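Local coordinates for protein 4-hydroxy-tetrahydrodipicolinate synthase (PDB 2EHH) that probably catalyses the condensation of pyruvate with aspartate semialdehyde to 4-hydroxy-tetrahydrodipicolinate, a step of lysine biosynthesis, at residues A[140-144]-A[145-149]; A[278-281]-A[282-286]. All coordinates share one frame; numbering follows the deposited sequence.

Contact 1: residues A[140-144]-A[145-149]; sequences VEISV and DTMFK
Ser143 holds OG between its backbone N and its carbonyl carbon (chi1 76°), which turns the hydroxyl onto Thr146 N, while Ile142 keeps CG1 opposite its own N (chi1 -175°), which brings CG1 and CD1 against Thr146 CG2. Ser143 OG accepts the Thr146 N-H at 3.0 Å and 162°, making Ser143 the N-cap of helix 144-153. Serine suits the place because its short hydroxyl stands in for the missing helical carbonyl. The first regular turn follows, Met147 N to Ser143 O at 3.0 Å and Phe148 N to Val144 O at 2.7 Å. Just outside the cap, Ile142 CG1 lies 3.7 Å from Thr146 CG2, and Ile142 CG2 meets Met147 CG at 4.0 Å, the latter two side chains crossing at about a right angle. This pairing of the residue before the cap with the fifth one on is a hydrophobic staple. Cut back to alanine, Ile142 would probably lose its grip on Thr146 CG2 and Met147 CG and open a gap beside Leu114 and Phe118. Gln111 OE1 is hydrogen-bonded to both Ser143 N and Thr146 OG1. Oxygen thus serves Ser143 N and Thr146 N, while the Asp145 OD1 salt bridge to Arg176 and the helix dipole would probably both stabilise that carboxylate.

Contact 2: residues A[278-281]-A[282-286]; sequences ENKL and REVLK
Arg282 reaches back over the preceding turn of helix 275-287 toward Glu278 and Asn279. Arg282 CB rests 3.7 Å from Asn279 O; CG and CD then carry the chain outward, and a bend at chi3 (-63°) turns the guanidinium. Arg282 NE donates to a water at 3.2 Å, which in turn donates to Asn279 OD1. Arg282 NH2 donates a hydrogen bond to a second water at 2.8 Å, and that water donates to Glu278 OE1 at 2.7 Å. Both waters lie at the guanidinium edge, in its plane. NH1 forms a salt bridge with the C-terminal carboxylate of Asn294. A long, many-handed arginine fits here, since each nitrogen finds a different partner. Beneath, Leu281 CD1 touches Leu285 CG at 4.1 Å, and the backbone bond from Leu285 N to Leu281 O is nearly straight at 171°. At the outer surface Lys286 NZ bonds Glu283 OE2 at 3.0 Å, on the syn lone pair of that oxygen. The helix is therefore amphipathic, leucines and Val284 inward, charges outward. Glu278 and Arg282 each have another charged mate, Lys264 and Asn294, and water joins them to each other; waters and terminal carboxylate together probably hold the guanidinium in its plane.

How the contacts relate
From the N terminus the chain runs through strand 129-133 of the TIM barrel and the short helix 135-138 before contact 1, which closes only one turn at the start of helix 144-153. That helix leads on to strand 157-162, so contact 1 belongs to the crossover between two neighbouring parallel strands, which carry Tyr132 and Lys161, two of the predicted catalytic residues. Contact 2 comes much later, after the barrel is complete; it closes no loop but spans about a turn within helix 275-287, which packs on helices 226-242 and 250-258. The two are in series, neither nesting nor crossing, and lie on opposite sides of the chain's centre, their own centres about 39 Å apart.

Contact 1: residues A[140-144]-A[145-149]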
# COMPACT_ATOMS: atom_id res chain seq x y z
N VAL A 140 1.76 12.12 -3.57
CA VAL A 140 2.58 12.07 -4.78
C VAL A 140 4.03 12.19 -4.32
O VAL A 140 4.30 12.68 -3.23
CB VAL A 140 2.28 13.24 -5.76
CG1 VAL A 140 2.90 14.54 -5.26
CG2 VAL A 140 2.80 12.89 -7.15
N GLU A 141 4.98 11.73 -5.13
CA GLU A 141 6.38 11.82 -4.75
C GLU A 141 7.25 12.33 -5.89
O GLU A 141 7.07 11.95 -7.05
CB GLU A 141 6.91 10.45 -4.29
CG GLU A 141 8.42 10.40 -4.05
CD GLU A 141 8.85 9.20 -3.22
OE1 GLU A 141 9.19 9.39 -2.03
OE2 GLU A 141 8.84 8.08 -3.75
N ILE A 142 8.18 13.22 -5.55
CA ILE A 142 9.08 13.76 -6.55
C ILE A 142 10.20 12.73 -6.71
O ILE A 142 10.86 12.36 -5.73
CB ILE A 142 9.64 15.13 -6.10
CG1 ILE A 142 10.48 15.75 -7.23
CG2 ILE A 142 10.42 14.98 -4.81
CD1 ILE A 142 10.82 17.22 -6.99
N SER A 143 10.38 12.23 -7.92
CA SER A 143 11.39 11.20 -8.18
C SER A 143 12.80 11.75 -8.03
O SER A 143 13.03 12.95 -8.11
CB SER A 143 11.24 10.64 -9.59
OG SER A 143 11.74 11.57 -10.54
N VAL A 144 13.75 10.85 -7.81
CA VAL A 144 15.14 11.28 -7.68
C VAL A 144 15.60 11.84 -9.02
O VAL A 144 16.39 12.78 -9.07
CB VAL A 144 16.03 10.10 -7.22
CG1 VAL A 144 17.48 10.57 -7.10
CG2 VAL A 144 15.54 9.57 -5.87
N ASP A 145 15.09 11.27 -10.12
CA ASP A 145 15.44 11.77 -11.45
C ASP A 145 15.08 13.26 -11.52
O ASP A 145 15.87 14.08 -11.96
CB ASP A 145 14.65 11.03 -12.54
CG ASP A 145 15.27 9.69 -12.91
OD1 ASP A 145 16.39 9.39 -12.46
OD2 ASP A 145 14.62 8.94 -13.68
N THR A 146 13.87 13.59 -11.09
CA THR A 146 13.40 14.98 -11.12
C THR A 146 14.25 15.85 -10.20
O THR A 146 14.65 16.95 -10.58
CB THR A 146 11.92 15.08 -10.71
OG1 THR A 146 11.13 14.33 -11.64
CG2 THR A 146 11.45 16.53 -10.71
N MET A 147 14.53 15.36 -8.99
CA MET A 147 15.35 16.11 -8.04
C MET A 147 16.72 16.36 -8.64
O MET A 147 17.27 17.45 -8.51
CB MET A 147 15.50 15.33 -6.74
CG MET A 147 14.20 15.16 -5.95
SD MET A 147 14.41 14.13 -4.49
CE MET A 147 15.34 15.23 -3.44
N PHE A 148 17.28 15.35 -9.28
CA PHE A 148 18.60 15.46 -9.90
C PHE A 148 18.60 16.56 -10.96
O PHE A 148 19.50 17.40 -11.00
CB PHE A 148 18.97 14.12 -10.55
CG PHE A 148 20.27 14.15 -11.29
CD1 PHE A 148 21.47 14.21 -10.60
CD2 PHE A 148 20.29 14.13 -12.68
CE1 PHE A 148 22.69 14.24 -11.29
CE2 PHE A 148 21.49 14.16 -13.38
CZ PHE A 148 22.69 14.21 -12.68
N LYS A 149 17.59 16.54 -11.82
CA LYS A 149 17.46 17.52 -12.89
C LYS A 149 17.32 18.92 -12.29
O LYS A 149 17.90 19.88 -12.79
CB LYS A 149 16.24 17.19 -13.75
CG LYS A 149 16.05 18.08 -14.97
CD LYS A 149 14.83 17.65 -15.77
CE LYS A 149 14.55 18.58 -16.94
NZ LYS A 149 15.60 18.52 -18.00

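Contact 2: residues A[278-281]-A[282-286]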
# COMPACT_ATOMS: atom_id res chain seq x y z
N GLU A 278 -4.47 12.32 25.16
CA GLU A 278 -3.84 13.45 25.81
C GLU A 278 -3.21 13.03 27.13
O GLU A 278 -2.17 13.56 27.51
CB GLU A 278 -4.86 14.57 26.05
CG GLU A 278 -4.30 15.76 26.81
CD GLU A 278 -5.03 17.06 26.52
OE1 GLU A 278 -5.03 17.94 27.41
OE2 GLU A 278 -5.60 17.21 25.41
N ASN A 279 -3.82 12.08 27.82
CA ASN A 279 -3.28 11.60 29.09
C ASN A 279 -2.03 10.75 28.86
O ASN A 279 -1.10 10.77 29.67
CB ASN A 279 -4.32 10.78 29.87
CG ASN A 279 -5.30 11.66 30.63
OD1 ASN A 279 -4.89 12.59 31.33
ND2 ASN A 279 -6.58 11.34 30.53
N LYS A 280 -2.01 10.01 27.76
CA LYS A 280 -0.86 9.19 27.42
C LYS A 280 0.31 10.14 27.18
O LYS A 280 1.43 9.89 27.63
CB LYS A 280 -1.14 8.38 26.15
CG LYS A 280 -0.04 7.40 25.77
CD LYS A 280 0.01 6.20 26.72
CE LYS A 280 1.12 5.23 26.34
NZ LYS A 280 2.45 5.91 26.28
N LEU A 281 0.05 11.23 26.48
CA LEU A 281 1.08 12.21 26.20
C LEU A 281 1.63 12.80 27.49
O LEU A 281 2.84 12.85 27.69
CB LEU A 281 0.52 13.34 25.33
CG LEU A 281 1.46 14.53 25.10
CD1 LEU A 281 2.73 14.08 24.39
CD2 LEU A 281 0.74 15.59 24.28
N ARG A 282 0.73 13.24 28.38
CA ARG A 282 1.16 13.82 29.64
C ARG A 282 2.05 12.85 30.41
O ARG A 282 3.09 13.25 30.95
CB ARG A 282 -0.05 14.20 30.51
CG ARG A 282 0.33 14.83 31.85
CD ARG A 282 -0.91 15.12 32.68
NE ARG A 282 -1.78 16.10 32.04
CZ ARG A 282 -1.52 17.40 31.98
NH1 ARG A 282 -0.42 17.89 32.53
NH2 ARG A 282 -2.36 18.22 31.35
N GLU A 283 1.67 11.58 30.44
CA GLU A 283 2.45 10.58 31.15
C GLU A 283 3.84 10.41 30.55
O GLU A 283 4.81 10.22 31.27
CB GLU A 283 1.72 9.24 31.18
CG GLU A 283 0.59 9.21 32.19
CD GLU A 283 0.99 9.82 33.53
OE1 GLU A 283 1.99 9.35 34.12
OE2 GLU A 283 0.31 10.76 33.99
N VAL A 284 3.94 10.49 29.22
CA VAL A 284 5.25 10.35 28.59
C VAL A 284 6.13 11.55 28.95
O VAL A 284 7.29 11.40 29.33
CB VAL A 284 5.14 10.24 27.06
CG1 VAL A 284 6.52 10.29 26.42
CG2 VAL A 284 4.44 8.94 26.68
N LEU A 285 5.57 12.76 28.85
CA LEU A 285 6.34 13.95 29.17
C LEU A 285 6.86 13.90 30.60
O LEU A 285 7.99 14.31 30.88
CB LEU A 285 5.49 15.20 28.96
CG LEU A 285 4.97 15.42 27.54
CD1 LEU A 285 4.28 16.77 27.46
CD2 LEU A 285 6.12 15.37 26.55
N LYS A 286 6.04 13.37 31.50
CA LYS A 286 6.42 13.25 32.91
C LYS A 286 7.58 12.27 33.11
O LYS A 286 8.43 12.50 33.97
CB LYS A 286 5.21 12.80 33.73
CG LYS A 286 4.17 13.90 33.91
CD LYS A 286 2.85 13.37 34.45
CE LYS A 286 3.01 12.68 35.80
NZ LYS A 286 1.71 12.17 36.30
O HOH W 1 -4.67 17.38 30.03
O HOH W 2 -4.38 14.93 30.64